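Local coordinates for carbon monoxide dehydrogenase (PDB 6T7J), which probably catalyses the reversible oxidation of carbon monoxide to carbon dioxide at a nickel-iron-sulfur cluster C, here seen broken and without nickel, at residues A[12-15]-A[19-22]; A[252-257]-A[322-327]. One frame throughout, in Å; residues are numbered along the deposited sequence.

Contact 1 (A[12-15]-A[19-22])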
loop_
_atom_site.group_PDB
_atom_site.type_symbol
_atom_site.label_atom_id
_atom_site.label_comp_id
_atom_site.label_asym_id
_atom_site.label_seq_id
_atom_site.Cartn_x
_atom_site.Cartn_y
_atom_site.Cartn_z
ATOM N N LYS A 12 -19.519 9.642 33.063
ATOM C CA LYS A 12 -20.590 8.746 33.489
ATOM C C LYS A 12 -21.313 8.095 32.315
ATOM O O LYS A 12 -21.928 7.039 32.495
ATOM C CB LYS A 12 -21.591 9.490 34.375
ATOM C CG LYS A 12 -22.019 8.694 35.601
ATOM C CD LYS A 12 -20.815 8.086 36.309
ATOM C CE LYS A 12 -21.230 6.991 37.280
ATOM N NZ LYS A 12 -20.051 6.266 37.835
ATOM N N GLY A 13 -21.247 8.687 31.126
ATOM C CA GLY A 13 -21.874 8.092 29.961
ATOM C C GLY A 13 -20.892 7.780 28.852
ATOM O O GLY A 13 -21.287 7.594 27.697
ATOM N N VAL A 14 -19.605 7.710 29.196
ATOM C CA VAL A 14 -18.579 7.517 28.177
ATOM C C VAL A 14 -18.499 6.061 27.723
ATOM O O VAL A 14 -18.140 5.791 26.571
ATOM C CB VAL A 14 -17.216 8.014 28.693
ATOM C CG1 VAL A 14 -16.676 7.088 29.770
ATOM C CG2 VAL A 14 -16.222 8.131 27.550
ATOM N N SER A 15 -18.837 5.107 28.589
ATOM C CA SER A 15 -18.570 3.708 28.296
ATOM C C SER A 15 -19.673 2.831 28.870
ATOM O O SER A 15 -20.485 3.266 29.691
ATOM C CB SER A 15 -17.208 3.280 28.851
ATOM O OG SER A 15 -17.140 1.874 29.004
ATOM N N GLY A 19 -15.714 0.529 35.230
ATOM C CA GLY A 19 -14.332 0.851 35.519
ATOM C C GLY A 19 -13.714 1.869 34.583
ATOM O O GLY A 19 -12.723 2.511 34.959
ATOM N N VAL A 20 -14.265 2.036 33.380
ATOM C CA VAL A 20 -13.683 2.968 32.418
ATOM C C VAL A 20 -13.842 4.407 32.899
ATOM O O VAL A 20 -12.911 5.218 32.798
ATOM C CB VAL A 20 -14.317 2.758 31.029
ATOM C CG1 VAL A 20 -13.872 3.846 30.064
ATOM C CG2 VAL A 20 -13.961 1.380 30.488
ATOM N N ALA A 21 -15.017 4.743 33.436
ATOM C CA ALA A 21 -15.268 6.103 33.901
ATOM C C ALA A 21 -14.310 6.493 35.023
ATOM O O ALA A 21 -13.718 7.580 34.998
ATOM C CB ALA A 21 -16.719 6.234 34.364
ATOM N N GLU A 22 -14.161 5.618 36.026
ATOM C CA GLU A 22 -13.269 5.914 37.144
ATOM C C GLU A 22 -11.862 6.227 36.656
ATOM O O GLU A 22 -11.220 7.167 37.141
ATOM C CB GLU A 22 -13.229 4.741 38.127
ATOM C CG GLU A 22 -14.458 3.848 38.139
ATOM C CD GLU A 22 -14.271 2.628 39.032
ATOM O OE1 GLU A 22 -13.191 2.499 39.648
ATOM O OE2 GLU A 22 -15.201 1.798 39.118
#

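Contact 2 (A[252-257]-A[322-327]). With MSK (Broken Fe4S4 cluster), chain F.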
loop_
_atom_site.group_PDB
_atom_site.type_symbol
_atom_site.label_atom_id
_atom_site.label_comp_id
_atom_site.label_asym_id
_atom_site.label_seq_id
_atom_site.Cartn_x
_atom_site.Cartn_y
_atom_site.Cartn_z
ATOM N N ALA A 252 -12.379 -11.541 32.977
ATOM C CA ALA A 252 -12.384 -10.415 32.060
ATOM C C ALA A 252 -12.564 -9.123 32.841
ATOM O O ALA A 252 -13.060 -9.119 33.975
ATOM C CB ALA A 252 -13.491 -10.548 31.003
ATOM N N ASN A 253 -12.159 -8.027 32.187
ATOM C CA ASN A 253 -12.150 -6.650 32.680
ATOM C C ASN A 253 -10.952 -6.391 33.586
ATOM O O ASN A 253 -10.226 -7.320 33.954
ATOM C CB ASN A 253 -13.451 -6.287 33.400
ATOM C CG ASN A 253 -13.780 -4.812 33.286
ATOM O OD1 ASN A 253 -12.917 -3.999 32.951
ATOM N ND2 ASN A 253 -15.030 -4.456 33.562
ATOM N N LEU A 254 -10.740 -5.124 33.941
ATOM C CA LEU A 254 -9.517 -4.690 34.606
ATOM C C LEU A 254 -9.403 -5.169 36.046
ATOM O O LEU A 254 -8.368 -4.919 36.675
ATOM C CB LEU A 254 -9.416 -3.165 34.549
ATOM C CG LEU A 254 -9.008 -2.628 33.177
ATOM C CD1 LEU A 254 -9.108 -1.117 33.130
ATOM C CD2 LEU A 254 -7.600 -3.084 32.823
ATOM N N GLY A 255 -10.418 -5.844 36.585
ATOM C CA GLY A 255 -10.296 -6.430 37.909
ATOM C C GLY A 255 -9.340 -7.601 37.989
ATOM O O GLY A 255 -9.092 -8.104 39.090
ATOM N N VAL A 256 -8.800 -8.045 36.850
ATOM C CA VAL A 256 -7.851 -9.156 36.838
ATOM C C VAL A 256 -6.439 -8.725 37.198
ATOM O O VAL A 256 -5.572 -9.585 37.394
ATOM C CB VAL A 256 -7.857 -9.841 35.459
ATOM C CG1 VAL A 256 -9.243 -10.371 35.148
ATOM C CG2 VAL A 256 -7.404 -8.872 34.379
ATOM N N LEU A 257 -6.179 -7.423 37.286
ATOM C CA LEU A 257 -4.885 -6.941 37.746
ATOM C C LEU A 257 -4.834 -6.976 39.267
ATOM O O LEU A 257 -5.782 -6.567 39.945
ATOM C CB LEU A 257 -4.627 -5.525 37.234
ATOM C CG LEU A 257 -4.538 -5.374 35.714
ATOM C CD1 LEU A 257 -4.960 -3.978 35.289
ATOM C CD2 LEU A 257 -3.135 -5.685 35.215
ATOM N N PHE A 322 -9.466 -2.317 23.084
ATOM C CA PHE A 322 -8.657 -1.277 22.459
ATOM C C PHE A 322 -8.572 -0.017 23.313
ATOM O O PHE A 322 -7.526 0.267 23.909
ATOM C CB PHE A 322 -9.231 -0.954 21.077
ATOM C CG PHE A 322 -8.478 0.109 20.334
ATOM C CD1 PHE A 322 -7.122 -0.022 20.091
ATOM C CD2 PHE A 322 -9.132 1.236 19.867
ATOM C CE1 PHE A 322 -6.429 0.958 19.406
ATOM C CE2 PHE A 322 -8.448 2.216 19.178
ATOM C CZ PHE A 322 -7.093 2.078 18.950
ATOM N N LEU A 323 -9.681 0.716 23.413
ATOM C CA LEU A 323 -9.706 2.014 24.078
ATOM C C LEU A 323 -9.361 1.939 25.560
ATOM O O LEU A 323 -9.292 2.970 26.235
ATOM C CB LEU A 323 -11.079 2.662 23.902
ATOM C CG LEU A 323 -11.284 3.311 22.535
ATOM C CD1 LEU A 323 -12.698 3.843 22.398
ATOM C CD2 LEU A 323 -10.261 4.414 22.322
ATOM N N MET A 324 -9.138 0.734 26.080
ATOM C CA MET A 324 -8.796 0.568 27.483
ATOM C C MET A 324 -7.299 0.434 27.730
ATOM O O MET A 324 -6.882 0.480 28.895
ATOM C CB MET A 324 -9.526 -0.649 28.064
ATOM C CG MET A 324 -11.043 -0.520 28.021
ATOM S SD MET A 324 -11.913 -2.022 28.504
ATOM C CE MET A 324 -11.657 -2.001 30.277
ATOM N N GLN A 325 -6.483 0.291 26.677
ATOM C CA GLN A 325 -5.051 0.077 26.884
ATOM C C GLN A 325 -4.444 1.189 27.737
ATOM O O GLN A 325 -3.822 0.920 28.774
ATOM C CB GLN A 325 -4.324 -0.053 25.540
ATOM C CG GLN A 325 -4.555 1.072 24.540
ATOM C CD GLN A 325 -3.922 0.783 23.193
ATOM O OE1 GLN A 325 -2.703 0.865 23.036
ATOM N NE2 GLN A 325 -4.747 0.436 22.212
ATOM N N GLU A 326 -4.646 2.447 27.331
ATOM C CA GLU A 326 -4.229 3.582 28.148
ATOM C C GLU A 326 -4.703 3.427 29.585
ATOM O O GLU A 326 -3.912 3.533 30.530
ATOM C CB GLU A 326 -4.777 4.881 27.561
ATOM C CG GLU A 326 -3.887 5.557 26.546
ATOM C CD GLU A 326 -4.608 6.680 25.839
ATOM O OE1 GLU A 326 -5.816 6.520 25.564
ATOM O OE2 GLU A 326 -3.975 7.723 25.571
ATOM N N LEU A 327 -5.999 3.151 29.761
ATOM C CA LEU A 327 -6.568 3.069 31.100
ATOM C C LEU A 327 -5.860 2.020 31.945
ATOM O O LEU A 327 -5.734 2.194 33.164
ATOM C CB LEU A 327 -8.064 2.769 31.014
ATOM C CG LEU A 327 -8.881 3.804 30.237
ATOM C CD1 LEU A 327 -10.293 3.303 29.980
ATOM C CD2 LEU A 327 -8.900 5.132 30.980
HETATM S S1 MSK F . -7.193 -5.376 18.241
HETATM S S3 MSK F . -8.248 -4.377 15.086
HETATM S S4 MSK F . -8.968 -2.402 17.798
HETATM S S5 MSK F . -10.238 -5.578 17.331
HETATM FE FE1 MSK F . -7.004 -7.031 16.714
HETATM FE FE2 MSK F . -9.231 -4.363 18.724
HETATM FE FE3 MSK F . -9.963 -3.525 16.220
HETATM FE FE4 MSK F . -7.350 -3.525 16.935
#

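Contact 1 (A[12-15]-A[19-22])
S15 and V20 face each other across a short turn that leads into the N terminus of helix 20-30. S15 opens an ST turn, its OG hydrogen-bonded to the backbone N of T17. G19 is the N-cap residue, and its positive phi (110°) brings the chain round into the first turn of the helix. The two CA atoms of S15 and V20 are 6.4 Å apart.

One polar bond, that of the ST turn, lies within the turn. The others tie it to H458 and, beyond the helix, to H405. S15 OG is also hydrogen-bonded to H458 ND1, and V14 adds a backbone hydrogen bond to H458. E22 points away from the loop and is hydrogen-bonded to H405 through OE1. K12 NZ stays 6.7 Å from E22 OE2, so these opposite charges form no salt bridge.

Across the contact itself there is van der Waals packing, and the side chain of V20 is about 14 Å from the broken cluster. V14 CG1 lies 4.3 Å from V20 CG1, a loose touch, and also faces the backbone of A21. W36 of helix 35-42 packs on both valines. The closest fit is between S15 and the branch of V20. CG1 of V20 is anti to its backbone N (chi1 172°) and meets S15 CB at 3.6 Å, while V20 CG2 meets S15 OG at 3.5 Å, a methyl against a hydroxyl.

Contact 2 (A[252-257]-A[322-327])
N253 OD1 takes the backbone N-H of L254 at 2.6 Å and also touches the methyl CE of M324 at 3.6 Å. The bond is bent at the acceptor: the C=O...N angle is 101°, and the donor is tilted 31° from the carbonyl plane. N253 ND2 hydrogen-bonds K18 O. With an alanine in place of N253, the L254 N-H and the K18 carbonyl would probably lose these partners and a gap would open beside M324 CE.

The turn at chi3 of M324 (74°) puts CE against both N253 OD1 and L254 CD1, the latter 3.9 Å away. The M324 chain crosses N253 at about a right angle and runs opposite to L254.

F322 CB is 3.6 Å from S4 of the broken Fe4S4 cluster, so F322 lines the cluster C pocket. F322 O accepts from Q325 N and Q325 NE2, which come from opposite faces of its plane.

Segment 252-257 runs from the end of strand 248-252 into the loop before strand 261-268. Segment 322-327 follows strand 318-320 of the Rossmann-like parallel sheet and enters helix 325-330. M488 of helix 480-489 packs on N253 and M324, and L23 of helix 20-30 packs on L254 and L327.

From the N terminus, contact 1 closes first. It spans a loop of three residues, 16-18, just before helix 20-30. Contact 2 opens later and closes a long excursion of 64 residues between 257 and 322, which holds strands 261-268 and 297-303. The two are in series and neither nests nor crosses. Their centres are 12 Å apart. V20 CG1 packs on L327 CD1 at 3.6 Å, and V20 CG2 lies 4.1 Å from M324 CE. The loop of contact 1 also reaches N253 through K18, and H458 touches both V20 and M324. The start of helix 20-30 is thus joined to helix 325-330 and to the segment that carries F322 to cluster C.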